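Local coordinates for 177aa long hypothetical protein (Pyrococcus horikoshii, PDB 2CQZ) that probably acts as a metal-dependent 5'-deoxynucleotidase of the HD-domain family, releasing phosphate from 2'-deoxyribonucleoside 5'-phosphates, at residues A[83-87]-A[88-92]; A[95-99]-A[100-104]; A[104-107]-A[108-111]; A[159-162]-A[163-166]. All blocks are in the same frame, centred on the assembly; numbering follows the deposited sequence.

Interaction 1: A[83-87]-A[88-92]; sequences SAQEF and VDKDK
Gln-85 and Lys-90 meet in a local contact at a helix entry: the loop after helix 74-77 of this all-helical HD-domain protein turns through residues 84-88 and runs into helix 90-100, whose N-cap is Asp-89. The two long side chains cross obliquely. Lys-90 leaves with CG anti to the backbone N (chi1 -175°) and stays extended, which carries its CD to 3.7 Å from Gln-85 NE2, while its CB faces the amide carbon. The lysine thus offers its aliphatic part to the amide. Both polar ends have other partners: Gln-85 NE2 bonds to Ile-80 O, and Lys-90 NZ forms salt bridges with Glu-74 and Asp-79. The side chain of Lys-90 lies about 8 Å from the bound nickel ion. With an alanine in place of Gln-85, Ile-80 O would probably lose its amide donor and the Lys-90 methylenes the amide that packs on them. Main-chain bonds shape the turn, since Ala-84 O accepts from Phe-87 N at 2.9 Å and, weakly, from Val-88 N at 3.1 Å. The turn also meets the second subunit, with Phe-87 packing on its Val-97 and Val-88 on its Ala-93. Where the helix begins, Lys-92 N gives a capping bond of 2.9 Å to Asp-89 OD1, nearly straight at the hydrogen (162°) but arriving from above the carboxylate plane.

Interaction 2: A[95-99]-A[100-104]; sequences ALVFK and KVFPE
Val-97 and Phe-98, on the last turn of helix 90-100, pack against Phe-102 just beyond it, so the contact illustrates how a helix end is sealed by apolar groups of the residues that leave it. The tight side is inward. Val-97 and Phe-102 lie side by side and point the same way; with CG anti to its own carbonyl carbon (chi1 -61°), Phe-102 swings its ring beside the valine, CD2 coming to 3.9 Å from Val-97 CG1. Separately, Phe-102 CB lies 3.7 Å from Phe-98 CD1. The two rings are set obliquely, their centroids 5.9 Å apart and their planes at 59°. Val-101 CG1 sits over the centre of one Phe-102 face, 3.7 Å above it. Beyond the segments, Phe-102 packs on Leu-10 and Val-11 of helix 5-11, and Phe-98 stacks with Tyr-109 of the next helix.

The other side is looser. Lys-99 and Lys-100 are both exposed; Lys-99 packs on Tyr-106, and Lys-100 reaches Glu-86 of the second subunit in a salt bridge. Phe-87 of that subunit packs against Leu-96, Val-97, Lys-100 and Val-101. Along the backbone, Lys-100 N makes the regular helical bond to Leu-96 O at 2.8 Å, whereas Phe-102 N turns back five residues to Val-97 O at 3.1 Å. The carbonyl of Val-97, near the helix end, thus keeps a donor beside hydrocarbon: apolar groups close the inner side, while the two lysines carry charge on the exposed one.

Interaction 3: A[104-107]-A[108-111]; sequences EFYE and LYRE
Tyr-106 and Arg-110, one turn apart at the start of helix 106-114, cross at about a right angle. The tyrosine's CE2 lies 3.8 Å from Arg-110 CB, so the aliphatic root of the arginine does the touching, while the ring and guanidinium planes are inclined at 43°. With CG anti to the backbone N (chi1 -171°), Arg-110 passes its CB and CG by the CE2 corner of the ring and then bends at its next two torsions, bringing the edge of its guanidinium toward Glu-107: NH2 of Arg-110 is 4.0 Å from Glu-107 CG. The carboxylate and guanidinium planes are 45° apart, and Glu-107 OE2 stays 4.1 Å from Arg-110 NE, beyond a salt bridge. The arginine's salt bridge is instead with Glu-114.

On another side of the helix Phe-105, at the N-cap position, slants across Leu-108, CD1 to CD1 of the two residues at 4.1 Å; this pair faces helix 60-69, where Phe-105 packs on Val-69. Helical bonds run beneath, Arg-110 N to Tyr-106 O being 2.8 Å and almost straight. A water accepts from Leu-108 N at 2.9 Å and gives a weak bond to Glu-104 O. The first turn therefore combines hydrocarbon contact with a water bridge, weak at Glu-104 O, and the acidic group near Arg-110 probably adds a weak electrostatic attraction to the direct bond with Glu-114.

Interaction 4: A[159-162]-A[163-166]; sequences LELS and KYLE
Leu-161 sends CG anti to its backbone N (chi1 -167°), whereas Tyr-164 turns CG back beside its own N (chi1 -60°), and these two choices bring Leu-161 CD1 to 4.0 Å from Tyr-164 CD2. The side chains cross at about a right angle. Leu-161 O lies in the plane of the tyrosine ring at its edge, 3.5 Å from Tyr-164 CD2, and Lys-163 CE covers one ring face toward the rim. Both Leu-161 and Tyr-164 pack on Leu-51 of helix 33-53.

The backbone is a 3-10 turn in the loop between helices 152-157 and 166-173. Lys-163 N bonds to Glu-160 O at 2.9 Å and Tyr-164 N to Leu-161 O at 3.1 Å, each donor standing above the carbonyl plane. Buried Ser-162 ties the start of the turn: its OG donates to Leu-159 O at 2.6 Å, and Ser-162 N bonds to the same oxygen at 3.0 Å. With an alanine in place of Ser-162, Leu-159 O would probably keep just the backbone donor of the two and be less firmly fixed. Double gripping of a single carbonyl thus implies a polar start to the turn, while its apolar side is given to the neighbouring helices.

How the interactions relate
From the N terminus the four contacts follow in series, and none encloses or crosses another. Interaction 1 leads the loop after helix 74-77 into helix 90-100; interaction 2 takes the chain out of that helix, and both touch the second subunit. Interaction 3 begins on Glu-104, which it shares with interaction 2, and opens helix 106-114. That helix folds back on helix 90-100, so that Phe-98 meets Tyr-109 and Phe-105, while Tyr-109 also reaches Asp-91 of interaction 1. Interaction 4 stands apart, its nearest atoms about 10 Å from interaction 3, and turns the chain between helices 152-157 and 166-173 against helices 33-53 and 118-140.

Interaction 1: A[83-87]-A[88-92]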
loop_
_atom_site.group_PDB
_atom_site.type_symbol
_atom_site.label_atom_id
_atom_site.label_comp_id
_atom_site.label_asym_id
_atom_site.label_seq_id
_atom_site.Cartn_x
_atom_site.Cartn_y
_atom_site.Cartn_z
ATOM N N SER A 83 8.072 -10.614 20.399
ATOM C CA SER A 83 7.760 -12.034 20.265
ATOM C C SER A 83 8.957 -12.811 19.728
ATOM O O SER A 83 9.033 -14.027 19.861
ATOM C CB SER A 83 6.563 -12.241 19.327
ATOM O OG SER A 83 6.792 -11.663 18.044
ATOM N N ALA A 84 9.898 -12.109 19.119
ATOM C CA ALA A 84 11.071 -12.773 18.572
ATOM C C ALA A 84 12.268 -12.699 19.521
ATOM O O ALA A 84 13.187 -13.507 19.426
ATOM C CB ALA A 84 11.431 -12.154 17.225
ATOM N N GLN A 85 12.248 -11.738 20.437
ATOM C CA GLN A 85 13.344 -11.558 21.376
ATOM C C GLN A 85 13.528 -12.695 22.386
ATOM O O GLN A 85 14.393 -12.632 23.251
ATOM C CB GLN A 85 13.187 -10.215 22.089
ATOM C CG GLN A 85 13.364 -9.034 21.146
ATOM C CD GLN A 85 13.060 -7.711 21.803
ATOM O OE1 GLN A 85 13.572 -7.410 22.878
ATOM N NE2 GLN A 85 12.227 -6.905 21.156
ATOM N N GLU A 86 12.720 -13.740 22.276
ATOM C CA GLU A 86 12.914 -14.919 23.128
ATOM C C GLU A 86 13.973 -15.814 22.512
ATOM O O GLU A 86 14.529 -16.718 23.122
ATOM C CB GLU A 86 11.581 -15.677 23.229
ATOM C CG GLU A 86 11.626 -16.809 24.256
ATOM C CD GLU A 86 10.802 -17.987 23.770
ATOM O OE1 GLU A 86 9.662 -17.771 23.367
ATOM O OE2 GLU A 86 11.264 -19.120 23.899
ATOM N N PHE A 87 14.222 -15.522 21.223
ATOM C CA PHE A 87 15.193 -16.279 20.460
ATOM C C PHE A 87 16.352 -15.394 19.969
ATOM O O PHE A 87 17.343 -15.869 19.439
ATOM C CB PHE A 87 14.467 -16.853 19.243
ATOM C CG PHE A 87 13.371 -17.781 19.683
ATOM C CD1 PHE A 87 13.686 -19.090 20.019
ATOM C CD2 PHE A 87 12.055 -17.342 19.731
ATOM C CE1 PHE A 87 12.685 -19.954 20.438
ATOM C CE2 PHE A 87 11.057 -18.216 20.154
ATOM C CZ PHE A 87 11.369 -19.519 20.525
ATOM N N VAL A 88 16.176 -14.055 20.102
ATOM C CA VAL A 88 17.250 -13.144 19.686
ATOM C C VAL A 88 17.559 -12.101 20.764
ATOM O O VAL A 88 16.673 -11.452 21.305
ATOM C CB VAL A 88 16.837 -12.437 18.389
ATOM C CG1 VAL A 88 17.909 -11.424 17.985
ATOM C CG2 VAL A 88 16.665 -13.448 17.271
ATOM N N ASP A 89 18.847 -11.972 21.134
ATOM C CA ASP A 89 19.213 -10.900 22.062
ATOM C C ASP A 89 19.263 -9.535 21.357
ATOM O O ASP A 89 20.298 -9.082 20.888
ATOM C CB ASP A 89 20.571 -11.218 22.702
ATOM C CG ASP A 89 20.719 -10.411 23.988
ATOM O OD1 ASP A 89 20.270 -9.263 24.016
ATOM O OD2 ASP A 89 21.261 -10.941 24.953
ATOM N N LYS A 90 18.141 -8.825 21.250
ATOM C CA LYS A 90 18.122 -7.528 20.576
ATOM C C LYS A 90 19.024 -6.534 21.287
ATOM O O LYS A 90 19.720 -5.741 20.642
ATOM C CB LYS A 90 16.688 -6.976 20.512
ATOM C CG LYS A 90 16.546 -5.666 19.719
ATOM C CD LYS A 90 15.085 -5.231 19.582
ATOM C CE LYS A 90 14.940 -4.025 18.648
ATOM N NZ LYS A 90 13.526 -3.553 18.518
ATOM N N ASP A 91 19.022 -6.593 22.618
ATOM C CA ASP A 91 19.831 -5.689 23.448
ATOM C C ASP A 91 21.322 -5.793 23.164
ATOM O O ASP A 91 22.017 -4.785 23.049
ATOM C CB ASP A 91 19.588 -5.995 24.906
ATOM C CG ASP A 91 18.131 -5.964 25.245
ATOM O OD1 ASP A 91 17.577 -4.852 25.435
ATOM O OD2 ASP A 91 17.534 -7.063 25.293
ATOM N N LYS A 92 21.810 -7.019 23.073
ATOM C CA LYS A 92 23.200 -7.241 22.780
ATOM C C LYS A 92 23.495 -6.592 21.426
ATOM O O LYS A 92 24.416 -5.791 21.294
ATOM C CB LYS A 92 23.450 -8.749 22.772
ATOM C CG LYS A 92 24.883 -9.182 22.611
ATOM C CD LYS A 92 25.033 -10.587 23.196
ATOM C CE LYS A 92 26.192 -11.358 22.584
ATOM N NZ LYS A 92 26.401 -12.654 23.326
#

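Interaction 2: A[95-99]-A[100-104]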
loop_
_atom_site.group_PDB
_atom_site.type_symbol
_atom_site.label_atom_id
_atom_site.label_comp_id
_atom_site.label_asym_id
_atom_site.label_seq_id
_atom_site.Cartn_x
_atom_site.Cartn_y
_atom_site.Cartn_z
ATOM N N ALA A 95 23.588 -2.552 21.419
ATOM C CA ALA A 95 24.804 -1.986 21.998
ATOM C C ALA A 95 25.952 -2.070 20.990
ATOM O O ALA A 95 26.728 -1.129 20.835
ATOM C CB ALA A 95 25.153 -2.732 23.275
ATOM N N LEU A 96 26.043 -3.195 20.293
ATOM C CA LEU A 96 27.085 -3.374 19.298
ATOM C C LEU A 96 27.079 -2.299 18.211
ATOM O O LEU A 96 28.089 -1.615 18.004
ATOM C CB LEU A 96 26.957 -4.749 18.655
ATOM C CG LEU A 96 27.624 -5.834 19.497
ATOM C CD1 LEU A 96 27.217 -7.207 18.998
ATOM C CD2 LEU A 96 29.144 -5.640 19.450
ATOM N N VAL A 97 25.949 -2.133 17.523
ATOM C CA VAL A 97 25.739 -1.124 16.501
ATOM C C VAL A 97 26.181 0.246 17.003
ATOM O O VAL A 97 26.850 1.003 16.311
ATOM C CB VAL A 97 24.250 -1.097 16.156
ATOM C CG1 VAL A 97 23.961 0.045 15.185
ATOM C CG2 VAL A 97 23.842 -2.411 15.517
ATOM N N PHE A 98 25.699 0.544 18.205
ATOM C CA PHE A 98 25.963 1.855 18.789
ATOM C C PHE A 98 27.455 2.033 19.030
ATOM O O PHE A 98 28.001 3.121 18.853
ATOM C CB PHE A 98 25.211 2.019 20.105
ATOM C CG PHE A 98 23.912 2.739 19.961
ATOM C CD1 PHE A 98 23.889 4.112 19.728
ATOM C CD2 PHE A 98 22.708 2.048 20.038
ATOM C CE1 PHE A 98 22.688 4.787 19.572
ATOM C CE2 PHE A 98 21.500 2.714 19.883
ATOM C CZ PHE A 98 21.489 4.087 19.652
ATOM N N LYS A 99 28.103 0.944 19.431
ATOM C CA LYS A 99 29.529 0.952 19.704
ATOM C C LYS A 99 30.354 1.074 18.422
ATOM O O LYS A 99 31.276 1.882 18.366
ATOM C CB LYS A 99 29.927 -0.311 20.463
ATOM C CG LYS A 99 30.221 -0.070 21.930
ATOM C CD LYS A 99 30.628 -1.371 22.619
ATOM C CE LYS A 99 31.778 -2.088 21.883
ATOM N NZ LYS A 99 33.080 -1.340 21.881
ATOM N N LYS A 100 30.025 0.285 17.401
ATOM C CA LYS A 100 30.749 0.340 16.144
ATOM C C LYS A 100 30.259 1.421 15.160
ATOM O O LYS A 100 31.072 2.131 14.558
ATOM C CB LYS A 100 30.681 -1.003 15.425
ATOM C CG LYS A 100 31.241 -0.909 14.009
ATOM C CD LYS A 100 31.035 -2.169 13.174
ATOM C CE LYS A 100 31.588 -1.940 11.764
ATOM N NZ LYS A 100 31.323 -3.056 10.804
ATOM N N VAL A 101 28.941 1.548 15.000
ATOM C CA VAL A 101 28.358 2.498 14.045
ATOM C C VAL A 101 27.989 3.903 14.546
ATOM O O VAL A 101 28.140 4.890 13.811
ATOM C CB VAL A 101 27.085 1.893 13.367
ATOM C CG1 VAL A 101 26.517 2.866 12.346
ATOM C CG2 VAL A 101 27.432 0.555 12.700
ATOM N N PHE A 102 27.474 3.980 15.774
ATOM C CA PHE A 102 27.050 5.248 16.395
ATOM C C PHE A 102 27.772 5.516 17.719
ATOM O O PHE A 102 27.136 5.795 18.738
ATOM C CB PHE A 102 25.528 5.222 16.656
ATOM C CG PHE A 102 24.705 5.068 15.407
ATOM C CD1 PHE A 102 24.681 6.075 14.449
ATOM C CD2 PHE A 102 23.985 3.903 15.173
ATOM C CE1 PHE A 102 23.991 5.911 13.264
ATOM C CE2 PHE A 102 23.282 3.730 13.975
ATOM C CZ PHE A 102 23.282 4.744 13.027
ATOM N N PRO A 103 29.110 5.432 17.726
ATOM C CA PRO A 103 29.895 5.661 18.943
ATOM C C PRO A 103 29.572 6.995 19.602
ATOM O O PRO A 103 29.528 7.098 20.827
ATOM C CB PRO A 103 31.336 5.565 18.442
ATOM C CG PRO A 103 31.217 6.050 17.010
ATOM C CD PRO A 103 29.996 5.319 16.553
ATOM N N GLU A 104 29.323 8.012 18.780
ATOM C CA GLU A 104 28.989 9.336 19.294
ATOM C C GLU A 104 27.681 9.327 20.059
ATOM O O GLU A 104 27.447 10.220 20.865
ATOM C CB GLU A 104 28.875 10.381 18.174
ATOM C CG GLU A 104 27.742 10.124 17.205
ATOM C CD GLU A 104 28.087 9.047 16.200
ATOM O OE1 GLU A 104 28.816 8.106 16.579
ATOM O OE2 GLU A 104 27.633 9.133 15.039
#

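Interaction 3: A[104-107]-A[108-111]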
loop_
_atom_site.group_PDB
_atom_site.type_symbol
_atom_site.label_atom_id
_atom_site.label_comp_id
_atom_site.label_asym_id
_atom_site.label_seq_id
_atom_site.Cartn_x
_atom_site.Cartn_y
_atom_site.Cartn_z
ATOM N N GLU A 104 29.323 8.012 18.780
ATOM C CA GLU A 104 28.989 9.336 19.294
ATOM C C GLU A 104 27.681 9.327 20.059
ATOM O O GLU A 104 27.447 10.220 20.865
ATOM C CB GLU A 104 28.875 10.381 18.174
ATOM C CG GLU A 104 27.742 10.124 17.205
ATOM C CD GLU A 104 28.087 9.047 16.200
ATOM O OE1 GLU A 104 28.816 8.106 16.579
ATOM O OE2 GLU A 104 27.633 9.133 15.039
ATOM N N PHE A 105 26.820 8.344 19.813
ATOM C CA PHE A 105 25.549 8.302 20.531
ATOM C C PHE A 105 25.490 7.182 21.557
ATOM O O PHE A 105 24.436 6.948 22.151
ATOM C CB PHE A 105 24.363 8.146 19.564
ATOM C CG PHE A 105 24.206 9.287 18.593
ATOM C CD1 PHE A 105 24.167 10.606 19.042
ATOM C CD2 PHE A 105 24.080 9.036 17.225
ATOM C CE1 PHE A 105 24.006 11.658 18.144
ATOM C CE2 PHE A 105 23.918 10.073 16.321
ATOM C CZ PHE A 105 23.879 11.391 16.781
ATOM N N TYR A 106 26.609 6.497 21.781
ATOM C CA TYR A 106 26.612 5.394 22.740
ATOM C C TYR A 106 26.237 5.794 24.177
ATOM O O TYR A 106 25.566 5.041 24.882
ATOM C CB TYR A 106 27.969 4.698 22.762
ATOM C CG TYR A 106 27.986 3.538 23.724
ATOM C CD1 TYR A 106 27.586 2.265 23.317
ATOM C CD2 TYR A 106 28.337 3.723 25.062
ATOM C CE1 TYR A 106 27.530 1.201 24.220
ATOM C CE2 TYR A 106 28.282 2.672 25.975
ATOM C CZ TYR A 106 27.879 1.414 25.549
ATOM O OH TYR A 106 27.814 0.375 26.454
ATOM N N GLU A 107 26.672 6.970 24.614
ATOM C CA GLU A 107 26.367 7.418 25.967
ATOM C C GLU A 107 24.863 7.638 26.158
ATOM O O GLU A 107 24.300 7.239 27.179
ATOM C CB GLU A 107 27.148 8.699 26.294
ATOM C CG GLU A 107 28.081 8.574 27.506
ATOM C CD GLU A 107 29.187 7.530 27.314
ATOM O OE1 GLU A 107 30.081 7.748 26.459
ATOM O OE2 GLU A 107 29.162 6.490 28.019
ATOM N N LEU A 108 24.219 8.269 25.179
ATOM C CA LEU A 108 22.782 8.511 25.255
ATOM C C LEU A 108 22.069 7.162 25.285
ATOM O O LEU A 108 21.134 6.951 26.054
ATOM C CB LEU A 108 22.311 9.327 24.050
ATOM C CG LEU A 108 22.734 10.794 24.041
ATOM C CD1 LEU A 108 22.470 11.428 22.687
ATOM C CD2 LEU A 108 21.969 11.526 25.117
ATOM N N TYR A 109 22.519 6.244 24.443
ATOM C CA TYR A 109 21.925 4.920 24.405
ATOM C C TYR A 109 22.089 4.223 25.761
ATOM O O TYR A 109 21.113 3.766 26.365
ATOM C CB TYR A 109 22.590 4.076 23.325
ATOM C CG TYR A 109 22.266 2.614 23.453
ATOM C CD1 TYR A 109 20.998 2.127 23.127
ATOM C CD2 TYR A 109 23.200 1.725 23.969
ATOM C CE1 TYR A 109 20.665 0.790 23.320
ATOM C CE2 TYR A 109 22.879 0.384 24.170
ATOM C CZ TYR A 109 21.609 -0.077 23.846
ATOM O OH TYR A 109 21.279 -1.400 24.072
ATOM N N ARG A 110 23.330 4.152 26.233
ATOM C CA ARG A 110 23.646 3.506 27.504
ATOM C C ARG A 110 22.782 4.040 28.658
ATOM O O ARG A 110 22.174 3.261 29.387
ATOM C CB ARG A 110 25.148 3.680 27.794
ATOM C CG ARG A 110 25.708 2.895 28.977
ATOM C CD ARG A 110 25.525 3.669 30.270
ATOM N NE ARG A 110 25.987 5.051 30.143
ATOM C CZ ARG A 110 25.718 6.019 31.017
ATOM N NH1 ARG A 110 24.985 5.768 32.099
ATOM N NH2 ARG A 110 26.173 7.250 30.800
ATOM N N GLU A 111 22.709 5.358 28.816
ATOM C CA GLU A 111 21.909 5.949 29.888
ATOM C C GLU A 111 20.431 5.617 29.708
ATOM O O GLU A 111 19.708 5.403 30.682
ATOM C CB GLU A 111 22.107 7.474 29.922
ATOM C CG GLU A 111 21.160 8.241 30.848
ATOM C CD GLU A 111 21.487 9.729 30.912
ATOM O OE1 GLU A 111 20.710 10.497 31.523
ATOM O OE2 GLU A 111 22.528 10.135 30.353
HETATM O O HOH W 1 26.002 10.147 23.847
#

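Interaction 4: A[159-162]-A[163-166]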
loop_
_atom_site.group_PDB
_atom_site.type_symbol
_atom_site.label_atom_id
_atom_site.label_comp_id
_atom_site.label_asym_id
_atom_site.label_seq_id
_atom_site.Cartn_x
_atom_site.Cartn_y
_atom_site.Cartn_z
ATOM N N LEU A 159 7.854 3.376 37.145
ATOM C CA LEU A 159 8.942 4.338 37.052
ATOM C C LEU A 159 8.681 5.519 37.975
ATOM O O LEU A 159 7.586 6.083 37.995
ATOM C CB LEU A 159 9.103 4.806 35.597
ATOM C CG LEU A 159 9.394 3.718 34.546
ATOM C CD1 LEU A 159 9.476 4.337 33.154
ATOM C CD2 LEU A 159 10.694 3.015 34.882
ATOM N N GLU A 160 9.692 5.888 38.751
ATOM C CA GLU A 160 9.558 6.998 39.687
ATOM C C GLU A 160 8.943 8.232 39.070
ATOM O O GLU A 160 7.978 8.786 39.594
ATOM C CB GLU A 160 10.912 7.400 40.241
ATOM C CG GLU A 160 11.531 6.433 41.200
ATOM C CD GLU A 160 12.870 6.944 41.678
ATOM O OE1 GLU A 160 13.867 6.794 40.930
ATOM O OE2 GLU A 160 12.913 7.523 42.788
ATOM N N LEU A 161 9.536 8.670 37.964
ATOM C CA LEU A 161 9.089 9.866 37.262
ATOM C C LEU A 161 7.587 9.935 36.994
ATOM O O LEU A 161 7.031 11.031 36.939
ATOM C CB LEU A 161 9.849 10.005 35.940
ATOM C CG LEU A 161 9.716 11.356 35.242
ATOM C CD1 LEU A 161 10.238 12.450 36.159
ATOM C CD2 LEU A 161 10.496 11.336 33.944
ATOM N N SER A 162 6.935 8.783 36.837
ATOM C CA SER A 162 5.495 8.745 36.559
ATOM C C SER A 162 4.678 9.434 37.650
ATOM O O SER A 162 3.599 9.975 37.395
ATOM C CB SER A 162 5.018 7.301 36.385
ATOM O OG SER A 162 5.110 6.589 37.599
ATOM N N LYS A 163 5.215 9.398 38.864
ATOM C CA LYS A 163 4.615 10.028 40.029
ATOM C C LYS A 163 4.111 11.443 39.687
ATOM O O LYS A 163 3.059 11.874 40.169
ATOM C CB LYS A 163 5.671 10.073 41.143
ATOM C CG LYS A 163 5.735 11.383 41.915
ATOM C CD LYS A 163 6.949 11.459 42.846
ATOM C CE LYS A 163 6.984 12.812 43.566
ATOM N NZ LYS A 163 8.075 12.940 44.575
ATOM N N TYR A 164 4.861 12.160 38.850
ATOM C CA TYR A 164 4.497 13.517 38.439
ATOM C C TYR A 164 3.498 13.557 37.280
ATOM O O TYR A 164 3.054 14.641 36.887
ATOM C CB TYR A 164 5.745 14.283 38.009
ATOM C CG TYR A 164 6.794 14.438 39.077
ATOM C CD1 TYR A 164 6.750 15.504 39.978
ATOM C CD2 TYR A 164 7.848 13.533 39.172
ATOM C CE1 TYR A 164 7.742 15.668 40.948
ATOM C CE2 TYR A 164 8.845 13.681 40.135
ATOM C CZ TYR A 164 8.790 14.752 41.019
ATOM O OH TYR A 164 9.798 14.920 41.948
ATOM N N LEU A 165 3.141 12.387 36.741
ATOM C CA LEU A 165 2.232 12.308 35.591
ATOM C C LEU A 165 0.975 11.465 35.753
ATOM O O LEU A 165 0.337 11.103 34.761
ATOM C CB LEU A 165 2.995 11.772 34.388
ATOM C CG LEU A 165 4.333 12.435 34.086
ATOM C CD1 LEU A 165 5.067 11.591 33.072
ATOM C CD2 LEU A 165 4.108 13.852 33.583
ATOM N N GLU A 166 0.628 11.129 36.987
ATOM C CA GLU A 166 -0.559 10.313 37.261
ATOM C C GLU A 166 -1.837 10.742 36.500
ATOM O O GLU A 166 -2.493 9.932 35.821
ATOM C CB GLU A 166 -0.821 10.332 38.770
ATOM C CG GLU A 166 -2.255 10.023 39.173
ATOM C CD GLU A 166 -2.536 10.364 40.628
ATOM O OE1 GLU A 166 -1.719 11.092 41.237
ATOM O OE2 GLU A 166 -3.577 9.916 41.163
#